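PDB 3EDN: phenazine biosynthesis protein, PhzF family from Bacillus anthracis, which is probably an isomerase of the PhzF family, named for phenazine biosynthesis, with a substrate not established here. Local coordinates for residues I39-F45 with K293-I299; A57-Y63 with S95-K101; L144-D150 with P168-V174. All coordinates share one frame; numbering follows the deposited sequence.

Contact 1 opens first along the chain, with helix 33-43, and closes last, at the C-terminal strand 282-298, so it encloses nearly the whole protein. Contact 2 opens soon after it, at strand 59-64, and closes 32 residues later at strand 95-100, pairing the two strands around an excursion that includes helix 74-86. Contact 3 follows in series, folding the loop after helix 135-141 back onto the start of helix 172-177. Contacts 2 and 3 are thus both nested inside contact 1 and do not cross. Contacts 1 and 2 share one lobe, whereas contact 3 lies in the other, its centre about 41 Å from that of contact 2.

Contact 1: I39-F45 with K293-I299; sequences IAEKVGF and KEFEVLI. With SO4 (sulfate ion), chain E.
Lys-42 NZ, at the end of a chain lying across Val-297 and Leu-298, is gripped by a sulfate ion and a water: it donates to sulfate O1 at 3.1 Å, with a weak second bond to O2, and to water 1 at 2.9 Å. That water sits beside Leu-298 O, too close for the length of its second bond to be trusted. In this diaminopimelate epimerase-like fold the contact lays the C-terminal end of helix 33-43 over one face of the last strand, 282-298, the axes of helix 39-43 and strand 293-298 standing at 126°. The lysine chain stays extended until its last torsion, where a bend (chi4 -70°) turns NZ to the sulfate, probably from the crystallisation liquor and also bound by Arg-38. CD of Lys-42 passes Leu-298 O at 3.6 Å and Val-297 CG1 at 3.7 Å.

The rest is largely apolar, with Ile-39 and Val-297 buried. Ile-39 CG1 meets Ile-299 CG2 at 3.8 Å, and the CD1 ends of Ile-39 and Ile-299 come within 3.9 Å, while the terminal carboxylate of Ile-299 makes a salt bridge to Arg-38. Val-43 splits its branches: CG2 rests 4.0 Å from Val-297 CG2, and CG1 reaches the edge of the Phe-295 ring and lies over one face of the Phe-45 ring, toward its rim. Phe-295 CG sits between its own backbone N and carbonyl carbon, which carries the ring up to the helix end. There it meets Phe-45 from the opposite direction, CE2 of Phe-295 lying 3.9 Å from CZ of Phe-45, with the planes oblique at 73°. Beyond this pair Lys-293 NZ approaches Phe-45 CZ, but its bond is to ND1 of His-8.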
loop_
_atom_site.group_PDB
_atom_site.type_symbol
_atom_site.label_atom_id
_atom_site.label_comp_id
_atom_site.label_asym_id
_atom_site.label_seq_id
_atom_site.Cartn_x
_atom_site.Cartn_y
_atom_site.Cartn_z
ATOM N N ILE A 39 9.849 -6.360 -1.633
ATOM C CA ILE A 39 11.184 -5.791 -1.516
ATOM C C ILE A 39 11.820 -6.235 -0.202
ATOM O O ILE A 39 12.975 -6.654 -0.173
ATOM C CB ILE A 39 11.143 -4.258 -1.592
ATOM C CG1 ILE A 39 10.857 -3.787 -3.020
ATOM C CG2 ILE A 39 12.464 -3.657 -1.101
ATOM C CD1 ILE A 39 10.315 -2.357 -3.116
ATOM N N ALA A 40 11.066 -6.167 0.885
ATOM C CA ALA A 40 11.615 -6.582 2.171
ATOM C C ALA A 40 12.013 -8.062 2.150
ATOM O O ALA A 40 13.009 -8.444 2.759
ATOM C CB ALA A 40 10.636 -6.296 3.308
ATOM N N GLU A 41 11.245 -8.892 1.444
ATOM C CA GLU A 41 11.567 -10.308 1.365
ATOM C C GLU A 41 12.872 -10.515 0.593
ATOM O O GLU A 41 13.751 -11.280 1.021
ATOM C CB GLU A 41 10.421 -11.075 0.707
ATOM C CG GLU A 41 10.628 -12.579 0.745
ATOM C CD GLU A 41 11.581 -13.092 -0.326
ATOM O OE1 GLU A 41 11.598 -12.530 -1.438
ATOM O OE2 GLU A 41 12.315 -14.073 -0.048
ATOM N N LYS A 42 13.011 -9.821 -0.529
ATOM C CA LYS A 42 14.201 -9.953 -1.375
ATOM C C LYS A 42 15.449 -9.372 -0.716
ATOM O O LYS A 42 16.542 -9.923 -0.852
ATOM C CB LYS A 42 13.961 -9.258 -2.700
ATOM C CG LYS A 42 12.843 -9.901 -3.457
ATOM C CD LYS A 42 12.623 -9.242 -4.781
ATOM C CE LYS A 42 11.520 -9.965 -5.535
ATOM N NZ LYS A 42 11.972 -11.302 -5.969
ATOM N N VAL A 43 15.289 -8.240 -0.027
ATOM C CA VAL A 43 16.372 -7.681 0.783
ATOM C C VAL A 43 16.819 -8.712 1.829
ATOM O O VAL A 43 18.013 -8.964 1.999
ATOM C CB VAL A 43 15.943 -6.330 1.450
ATOM C CG1 VAL A 43 16.969 -5.877 2.496
ATOM C CG2 VAL A 43 15.738 -5.237 0.401
ATOM N N GLY A 44 15.859 -9.330 2.507
ATOM C CA GLY A 44 16.168 -10.423 3.424
ATOM C C GLY A 44 16.810 -10.012 4.736
ATOM O O GLY A 44 17.281 -10.876 5.490
ATOM N N PHE A 45 16.855 -8.709 5.017
ATOM C CA PHE A 45 17.291 -8.247 6.334
ATOM C C PHE A 45 16.172 -8.454 7.335
ATOM O O PHE A 45 15.023 -8.643 6.958
ATOM C CB PHE A 45 17.647 -6.760 6.356
ATOM C CG PHE A 45 18.768 -6.366 5.443
ATOM C CD1 PHE A 45 19.589 -7.302 4.820
ATOM C CD2 PHE A 45 19.003 -5.016 5.220
ATOM C CE1 PHE A 45 20.631 -6.883 3.967
ATOM C CE2 PHE A 45 20.028 -4.595 4.384
ATOM C CZ PHE A 45 20.845 -5.528 3.759
ATOM N N LYS A 293 25.922 -0.232 2.871
ATOM C CA LYS A 293 25.955 -0.390 1.418
ATOM C C LYS A 293 24.652 0.018 0.765
ATOM O O LYS A 293 23.652 0.273 1.444
ATOM C CB LYS A 293 26.267 -1.849 1.029
ATOM C CG LYS A 293 25.255 -2.896 1.500
ATOM C CD LYS A 293 25.697 -4.272 1.053
ATOM C CE LYS A 293 24.736 -5.346 1.518
ATOM N NZ LYS A 293 25.004 -5.696 2.954
ATOM N N GLU A 294 24.681 0.075 -0.573
ATOM C CA GLU A 294 23.490 0.321 -1.364
ATOM C C GLU A 294 23.463 -0.706 -2.477
ATOM O O GLU A 294 24.514 -1.087 -2.992
ATOM C CB GLU A 294 23.543 1.726 -1.971
ATOM C CG GLU A 294 22.325 2.050 -2.807
ATOM C CD GLU A 294 22.504 3.258 -3.696
ATOM O OE1 GLU A 294 23.545 3.959 -3.601
ATOM O OE2 GLU A 294 21.575 3.521 -4.494
ATOM N N PHE A 295 22.279 -1.181 -2.824
ATOM C CA PHE A 295 22.153 -2.218 -3.861
ATOM C C PHE A 295 20.787 -2.164 -4.516
ATOM O O PHE A 295 19.864 -1.496 -4.033
ATOM C CB PHE A 295 22.402 -3.600 -3.275
ATOM C CG PHE A 295 21.555 -3.896 -2.077
ATOM C CD1 PHE A 295 20.301 -4.466 -2.235
ATOM C CD2 PHE A 295 21.992 -3.576 -0.800
ATOM C CE1 PHE A 295 19.497 -4.747 -1.147
ATOM C CE2 PHE A 295 21.189 -3.850 0.302
ATOM C CZ PHE A 295 19.939 -4.432 0.127
ATOM N N GLU A 296 20.653 -2.876 -5.635
ATOM C CA GLU A 296 19.424 -2.835 -6.414
ATOM C C GLU A 296 18.621 -4.090 -6.180
ATOM O O GLU A 296 19.184 -5.183 -6.097
ATOM C CB GLU A 296 19.747 -2.790 -7.905
ATOM C CG GLU A 296 20.479 -1.551 -8.375
ATOM C CD GLU A 296 20.745 -1.605 -9.868
ATOM O OE1 GLU A 296 20.545 -2.682 -10.464
ATOM O OE2 GLU A 296 21.146 -0.575 -10.437
ATOM N N VAL A 297 17.305 -3.918 -6.072
ATOM C CA VAL A 297 16.367 -5.029 -6.016
ATOM C C VAL A 297 15.402 -4.880 -7.185
ATOM O O VAL A 297 14.936 -3.782 -7.461
ATOM C CB VAL A 297 15.587 -5.013 -4.684
ATOM C CG1 VAL A 297 14.576 -6.138 -4.632
ATOM C CG2 VAL A 297 16.563 -5.117 -3.500
ATOM N N LEU A 298 15.104 -5.985 -7.872
ATOM C CA LEU A 298 14.167 -5.937 -8.990
ATOM C C LEU A 298 12.811 -6.482 -8.574
ATOM O O LEU A 298 12.727 -7.538 -7.946
ATOM C CB LEU A 298 14.716 -6.739 -10.167
ATOM C CG LEU A 298 16.139 -6.342 -10.570
ATOM C CD1 LEU A 298 16.787 -7.414 -11.454
ATOM C CD2 LEU A 298 16.161 -4.981 -11.253
ATOM N N ILE A 299 11.749 -5.756 -8.916
ATOM C CA ILE A 299 10.396 -6.200 -8.597
ATOM C C ILE A 299 9.403 -5.920 -9.717
ATOM O O ILE A 299 9.743 -5.328 -10.743
ATOM C CB ILE A 299 9.860 -5.529 -7.330
ATOM C CG1 ILE A 299 9.852 -4.007 -7.515
ATOM C CG2 ILE A 299 10.668 -5.982 -6.106
ATOM C CD1 ILE A 299 8.900 -3.284 -6.623
ATOM O OXT ILE A 299 8.225 -6.268 -9.572
HETATM S S SO4 E . 8.443 -12.598 -6.163
HETATM O O1 SO4 E . 9.112 -11.594 -6.996
HETATM O O2 SO4 E . 9.232 -12.856 -4.959
HETATM O O3 SO4 E . 7.121 -12.095 -5.805
HETATM O O4 SO4 E . 8.346 -13.829 -6.936
HETATM O O HOH W 1 12.910 -9.951 -8.303
#

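Contact 2: A57-Y63 with S95-K101; sequences ADIRMRY and SLTIETK. With SO4 (sulfate ion), chain O.
Strands 59-64 and 95-100 run parallel with a strong twist, Ile-59 paired with Ile-98 and Arg-60 with Glu-99: Glu-99 N donates to Ile-59 O at 2.8 Å, and Ile-59 N to Thr-97 O and Met-61 N to Glu-99 O continue the pairing. Just ahead, Asp-58 N donates to Thr-97 OG1 at 3.0 Å, placed there by a chi1 of 54°, and Thr-97 N reaches Asp-58 OD2 on the anti side of the carboxylate. On one face Arg-60 and Glu-99 lie side by side, yet their charged ends stop short of a salt bridge. Instead Arg-60 NE bonds Ser-53 O, Glu-99 OE1 bonds Ser-54, and Glu-99 OE2 pairs with Lys-2 of the second subunit. Arg-62 NE and Lys-101 NZ each make a salt bridge to Glu-69; sulfate O2 lies in the guanidinium plane of Arg-62, at its edge, 2.8 Å from NH2, and Lys-101 NZ donates to O3. Glu-34 N of the second subunit also binds this sulfate, and NH1 of both arginines donates to a succinic acid, both probably from the crystallisation liquor; Arg-60 NH2 and Arg-62 NH1 reach Asp-29 O and Glu-33 of the second subunit. Opposite, Ile-98 CG2 packs on Met-61 (present as selenomethionine), and Leu-96 CD2 touches Ile-59 CD1. Helix 74-86 covers these, like the central helix in each barrel-like lobe of the diaminopimelate epimerase fold.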
loop_
_atom_site.group_PDB
_atom_site.type_symbol
_atom_site.label_atom_id
_atom_site.label_comp_id
_atom_site.label_asym_id
_atom_site.label_seq_id
_atom_site.Cartn_x
_atom_site.Cartn_y
_atom_site.Cartn_z
ATOM N N ALA A 57 1.908 14.411 9.562
ATOM C CA ALA A 57 3.247 14.482 10.190
ATOM C C ALA A 57 4.284 14.855 9.145
ATOM O O ALA A 57 3.966 14.919 7.954
ATOM C CB ALA A 57 3.624 13.154 10.837
ATOM N N ASP A 58 5.529 15.071 9.563
ATOM C CA ASP A 58 6.574 15.450 8.620
ATOM C C ASP A 58 6.758 14.365 7.557
ATOM O O ASP A 58 6.851 14.648 6.357
ATOM C CB ASP A 58 7.893 15.728 9.340
ATOM C CG ASP A 58 7.818 16.954 10.236
ATOM O OD1 ASP A 58 7.300 18.007 9.775
ATOM O OD2 ASP A 58 8.265 16.886 11.403
ATOM N N ILE A 59 6.814 13.120 8.014
ATOM C CA ILE A 59 6.915 11.964 7.133
ATOM C C ILE A 59 6.081 10.830 7.684
ATOM O O ILE A 59 5.610 10.896 8.816
ATOM C CB ILE A 59 8.375 11.470 6.945
ATOM C CG1 ILE A 59 8.925 10.881 8.248
ATOM C CG2 ILE A 59 9.276 12.592 6.462
ATOM C CD1 ILE A 59 10.236 10.093 8.038
ATOM N N ARG A 60 5.885 9.804 6.859
ATOM C CA ARG A 60 5.264 8.561 7.276
ATOM C C ARG A 60 6.292 7.455 7.046
ATOM O O ARG A 60 7.145 7.554 6.159
ATOM C CB ARG A 60 3.988 8.312 6.465
ATOM C CG ARG A 60 3.265 7.003 6.718
ATOM C CD ARG A 60 1.834 7.089 6.132
ATOM N NE ARG A 60 1.837 7.375 4.690
ATOM C CZ ARG A 60 1.660 6.452 3.744
ATOM N NH1 ARG A 60 1.448 5.186 4.070
ATOM N NH2 ARG A 60 1.689 6.802 2.459
HETATM N N MSE A 61 6.235 6.407 7.857
HETATM C CA MSE A 61 7.137 5.275 7.664
HETATM C C MSE A 61 6.357 3.991 7.775
HETATM O O MSE A 61 5.509 3.861 8.648
HETATM C CB MSE A 61 8.216 5.252 8.745
HETATM C CG MSE A 61 9.387 6.151 8.490
HETATM SE SE MSE A 61 10.859 5.710 9.705
HETATM C CE MSE A 61 11.357 4.095 9.004
ATOM N N ARG A 62 6.656 3.029 6.911
ATOM C CA ARG A 62 6.153 1.671 7.100
ATOM C C ARG A 62 7.347 0.746 7.285
ATOM O O ARG A 62 8.428 0.984 6.714
ATOM C CB ARG A 62 5.253 1.242 5.935
ATOM C CG ARG A 62 3.932 2.023 5.901
ATOM C CD ARG A 62 3.071 1.668 4.688
ATOM N NE ARG A 62 2.363 0.414 4.857
ATOM C CZ ARG A 62 1.353 0.006 4.093
ATOM N NH1 ARG A 62 0.909 0.768 3.080
ATOM N NH2 ARG A 62 0.770 -1.156 4.363
ATOM N N TYR A 63 7.141 -0.308 8.073
ATOM C CA TYR A 63 8.221 -1.204 8.506
ATOM C C TYR A 63 7.855 -2.638 8.130
ATOM O O TYR A 63 6.761 -3.085 8.469
ATOM C CB TYR A 63 8.346 -1.140 10.022
ATOM C CG TYR A 63 8.460 0.258 10.626
ATOM C CD1 TYR A 63 9.700 0.915 10.720
ATOM C CD2 TYR A 63 7.344 0.892 11.176
ATOM C CE1 TYR A 63 9.799 2.159 11.307
ATOM C CE2 TYR A 63 7.443 2.157 11.757
ATOM C CZ TYR A 63 8.667 2.777 11.837
ATOM O OH TYR A 63 8.783 4.023 12.425
ATOM N N SER A 95 13.928 18.316 15.340
ATOM C CA SER A 95 12.891 17.355 15.682
ATOM C C SER A 95 12.031 17.038 14.467
ATOM O O SER A 95 12.001 17.796 13.489
ATOM C CB SER A 95 12.034 17.858 16.835
ATOM O OG SER A 95 11.378 19.057 16.486
ATOM N N LEU A 96 11.357 15.898 14.529
ATOM C CA LEU A 96 10.598 15.382 13.398
ATOM C C LEU A 96 9.383 14.651 13.949
ATOM O O LEU A 96 9.465 14.042 15.017
ATOM C CB LEU A 96 11.477 14.399 12.587
ATOM C CG LEU A 96 11.008 13.857 11.231
ATOM C CD1 LEU A 96 11.202 14.929 10.181
ATOM C CD2 LEU A 96 11.726 12.568 10.815
ATOM N N THR A 97 8.270 14.663 13.223
ATOM C CA THR A 97 7.189 13.728 13.525
ATOM C C THR A 97 7.054 12.682 12.425
ATOM O O THR A 97 7.214 12.987 11.234
ATOM C CB THR A 97 5.832 14.433 13.725
ATOM O OG1 THR A 97 5.565 15.242 12.580
ATOM C CG2 THR A 97 5.855 15.328 14.990
ATOM N N ILE A 98 6.777 11.448 12.837
ATOM C CA ILE A 98 6.667 10.309 11.938
ATOM C C ILE A 98 5.306 9.657 12.126
ATOM O O ILE A 98 4.974 9.172 13.209
ATOM C CB ILE A 98 7.754 9.234 12.213
ATOM C CG1 ILE A 98 9.168 9.826 12.149
ATOM C CG2 ILE A 98 7.598 8.077 11.231
ATOM C CD1 ILE A 98 10.249 8.863 12.629
ATOM N N GLU A 99 4.502 9.656 11.072
ATOM C CA GLU A 99 3.253 8.924 11.113
ATOM C C GLU A 99 3.501 7.423 11.002
ATOM O O GLU A 99 4.151 6.968 10.058
ATOM C CB GLU A 99 2.317 9.375 9.997
ATOM C CG GLU A 99 0.967 8.690 10.128
ATOM C CD GLU A 99 -0.002 9.001 9.020
ATOM O OE1 GLU A 99 0.391 9.677 8.036
ATOM O OE2 GLU A 99 -1.169 8.547 9.160
ATOM N N THR A 100 3.005 6.661 11.970
ATOM C CA THR A 100 3.073 5.200 11.890
ATOM C C THR A 100 1.718 4.602 12.243
ATOM O O THR A 100 0.811 5.298 12.716
ATOM C CB THR A 100 4.124 4.574 12.847
ATOM O OG1 THR A 100 3.589 4.511 14.176
ATOM C CG2 THR A 100 5.445 5.349 12.827
ATOM N N LYS A 101 1.588 3.299 12.019
ATOM C CA LYS A 101 0.345 2.617 12.322
ATOM C C LYS A 101 0.093 2.558 13.830
ATOM O O LYS A 101 -1.044 2.361 14.263
ATOM C CB LYS A 101 0.319 1.226 11.674
ATOM C CG LYS A 101 0.163 1.298 10.153
ATOM C CD LYS A 101 -0.062 -0.064 9.518
ATOM C CE LYS A 101 -0.363 0.083 8.038
ATOM N NZ LYS A 101 -0.627 -1.255 7.448
HETATM S S SO4 O . -2.846 -1.606 4.209
HETATM O O1 SO4 O . -3.628 -0.813 3.267
HETATM O O2 SO4 O . -1.670 -2.162 3.555
HETATM O O3 SO4 O . -2.457 -0.770 5.338
HETATM O O4 SO4 O . -3.705 -2.700 4.669
#

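Contact 3: L144-D150 with P168-V174; sequences LEVNDLD and PVKNLDV
Pro-168 O takes the backbone N-H of Asp-150 at 2.9 Å, an almost straight bond (174°) whose donor stands above the carbonyl plane. Water 3 also donates to Pro-168 O and joins it to Asp-150 O. Next comes Val-169, bridged singly to Leu-149; its CG1 packs against Leu-144 CD1 and Leu-149 CD2, and a second water links Val-169 O to Asp-150 OD2, while Asp-150 OD1 is hydrogen-bonded to Ser-152 OG. Here strand 163-168 gives way to helix 172-177 in this diaminopimelate epimerase-like fold. Lys-170 does most of the polar work. Its N donates to Asp-148 O (3.0 Å), and a final bend (chi4 56°) brings NZ within 2.8 Å of both Asn-147 O and Leu-149 O, well above the carbonyl plane of Asn-147 but only tilted from that of Leu-149. Asn-171 is the N-cap of helix 172-177, its OD1 accepting from Val-174 N nearly along the C=O axis. Three residues on from the N-cap, Val-174 points back at the loop, its CG1 lying 3.6 Å from Leu-144 CD1 and 3.8 Å from Asp-148 CB. Asp-148 itself is held by Glu-145 N on OD2, the same oxygen that meets Arg-177 in a salt bridge.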
loop_
_atom_site.group_PDB
_atom_site.type_symbol
_atom_site.label_atom_id
_atom_site.label_comp_id
_atom_site.label_asym_id
_atom_site.label_seq_id
_atom_site.Cartn_x
_atom_site.Cartn_y
_atom_site.Cartn_z
ATOM N N LEU A 144 24.261 -22.304 30.970
ATOM C CA LEU A 144 25.025 -21.966 32.162
ATOM C C LEU A 144 24.681 -22.873 33.340
ATOM O O LEU A 144 23.803 -23.732 33.249
ATOM C CB LEU A 144 24.741 -20.523 32.564
ATOM C CG LEU A 144 25.134 -19.458 31.541
ATOM C CD1 LEU A 144 24.669 -18.104 32.072
ATOM C CD2 LEU A 144 26.621 -19.471 31.311
ATOM N N GLU A 145 25.381 -22.667 34.453
ATOM C CA GLU A 145 25.008 -23.311 35.706
ATOM C C GLU A 145 24.502 -22.248 36.665
ATOM O O GLU A 145 24.695 -21.045 36.444
ATOM C CB GLU A 145 26.177 -24.100 36.320
ATOM C CG GLU A 145 26.745 -25.195 35.428
ATOM C CD GLU A 145 25.782 -26.357 35.227
ATOM O OE1 GLU A 145 24.860 -26.526 36.058
ATOM O OE2 GLU A 145 25.947 -27.104 34.231
ATOM N N VAL A 146 23.847 -22.678 37.733
ATOM C CA VAL A 146 23.150 -21.740 38.605
ATOM C C VAL A 146 24.067 -20.712 39.311
ATOM O O VAL A 146 23.652 -19.584 39.620
ATOM C CB VAL A 146 22.206 -22.485 39.598
ATOM C CG1 VAL A 146 22.990 -23.110 40.770
ATOM C CG2 VAL A 146 21.131 -21.556 40.098
ATOM N N ASN A 147 25.325 -21.089 39.537
ATOM C CA ASN A 147 26.273 -20.181 40.175
ATOM C C ASN A 147 26.933 -19.217 39.196
ATOM O O ASN A 147 27.816 -18.458 39.573
ATOM C CB ASN A 147 27.342 -20.939 40.974
ATOM C CG ASN A 147 28.241 -21.790 40.099
ATOM O OD1 ASN A 147 27.921 -22.076 38.934
ATOM N ND2 ASN A 147 29.375 -22.226 40.662
ATOM N N ASP A 148 26.476 -19.227 37.944
ATOM C CA ASP A 148 26.865 -18.179 36.988
ATOM C C ASP A 148 25.970 -16.946 37.100
ATOM O O ASP A 148 26.308 -15.878 36.565
ATOM C CB ASP A 148 26.808 -18.718 35.561
ATOM C CG ASP A 148 27.828 -19.790 35.305
ATOM O OD1 ASP A 148 28.986 -19.613 35.738
ATOM O OD2 ASP A 148 27.480 -20.793 34.658
ATOM N N LEU A 149 24.825 -17.092 37.756
ATOM C CA LEU A 149 23.910 -15.967 37.969
ATOM C C LEU A 149 24.447 -15.028 39.045
ATOM O O LEU A 149 25.143 -15.457 39.977
ATOM C CB LEU A 149 22.511 -16.467 38.363
ATOM C CG LEU A 149 21.835 -17.422 37.372
ATOM C CD1 LEU A 149 20.541 -17.955 37.956
ATOM C CD2 LEU A 149 21.544 -16.728 36.058
ATOM N N ASP A 150 24.114 -13.752 38.926
ATOM C CA ASP A 150 24.463 -12.764 39.932
ATOM C C ASP A 150 23.352 -12.736 40.973
ATOM O O ASP A 150 22.263 -12.239 40.700
ATOM C CB ASP A 150 24.620 -11.398 39.269
ATOM C CG ASP A 150 24.949 -10.294 40.253
ATOM O OD1 ASP A 150 25.017 -10.544 41.486
ATOM O OD2 ASP A 150 25.149 -9.155 39.793
ATOM N N PRO A 168 20.497 -11.107 35.480
ATOM C CA PRO A 168 21.851 -10.699 35.882
ATOM C C PRO A 168 22.806 -11.894 36.011
ATOM O O PRO A 168 22.493 -12.873 36.715
ATOM C CB PRO A 168 21.628 -10.014 37.236
ATOM C CG PRO A 168 20.147 -9.575 37.203
ATOM C CD PRO A 168 19.483 -10.734 36.492
ATOM N N VAL A 169 23.942 -11.817 35.316
ATOM C CA VAL A 169 25.010 -12.820 35.435
ATOM C C VAL A 169 26.292 -12.176 35.993
ATOM O O VAL A 169 26.414 -10.950 36.048
ATOM C CB VAL A 169 25.259 -13.583 34.100
ATOM C CG1 VAL A 169 23.976 -14.263 33.622
ATOM C CG2 VAL A 169 25.791 -12.636 33.050
ATOM N N LYS A 170 27.229 -13.001 36.438
ATOM C CA LYS A 170 28.366 -12.491 37.194
ATOM C C LYS A 170 29.268 -11.532 36.415
ATOM O O LYS A 170 29.658 -10.496 36.941
ATOM C CB LYS A 170 29.179 -13.649 37.778
ATOM C CG LYS A 170 28.566 -14.238 39.055
ATOM C CD LYS A 170 29.361 -15.463 39.522
ATOM C CE LYS A 170 28.989 -15.860 40.948
ATOM N NZ LYS A 170 27.560 -16.124 41.145
ATOM N N ASN A 171 29.590 -11.872 35.168
ATOM C CA ASN A 171 30.570 -11.084 34.409
ATOM C C ASN A 171 30.615 -11.439 32.927
ATOM O O ASN A 171 29.823 -12.271 32.464
ATOM C CB ASN A 171 31.958 -11.187 35.062
ATOM C CG ASN A 171 32.432 -12.611 35.217
ATOM O OD1 ASN A 171 32.137 -13.481 34.399
ATOM N ND2 ASN A 171 33.174 -12.861 36.287
ATOM N N LEU A 172 31.545 -10.823 32.182
ATOM C CA LEU A 172 31.645 -11.068 30.736
ATOM C C LEU A 172 32.071 -12.489 30.389
ATOM O O LEU A 172 31.620 -13.055 29.382
ATOM C CB LEU A 172 32.571 -10.054 30.069
ATOM C CG LEU A 172 32.114 -8.607 30.128
ATOM C CD1 LEU A 172 33.235 -7.692 29.622
ATOM C CD2 LEU A 172 30.789 -8.385 29.360
ATOM N N ASP A 173 32.911 -13.077 31.241
ATOM C CA ASP A 173 33.318 -14.456 31.027
ATOM C C ASP A 173 32.103 -15.375 30.996
ATOM O O ASP A 173 32.047 -16.304 30.198
ATOM C CB ASP A 173 34.320 -14.913 32.093
ATOM C CG ASP A 173 35.701 -14.336 31.876
ATOM O OD1 ASP A 173 35.926 -13.767 30.791
ATOM O OD2 ASP A 173 36.560 -14.440 32.779
ATOM N N VAL A 174 31.119 -15.102 31.855
ATOM C CA VAL A 174 29.870 -15.856 31.835
ATOM C C VAL A 174 29.114 -15.608 30.533
ATOM O O VAL A 174 28.638 -16.540 29.889
ATOM C CB VAL A 174 28.967 -15.498 33.046
ATOM C CG1 VAL A 174 27.596 -16.106 32.881
ATOM C CG2 VAL A 174 29.614 -15.946 34.364
HETATM O O HOH W 2 25.088 -8.745 37.173
HETATM O O HOH W 3 20.562 -13.272 38.740
#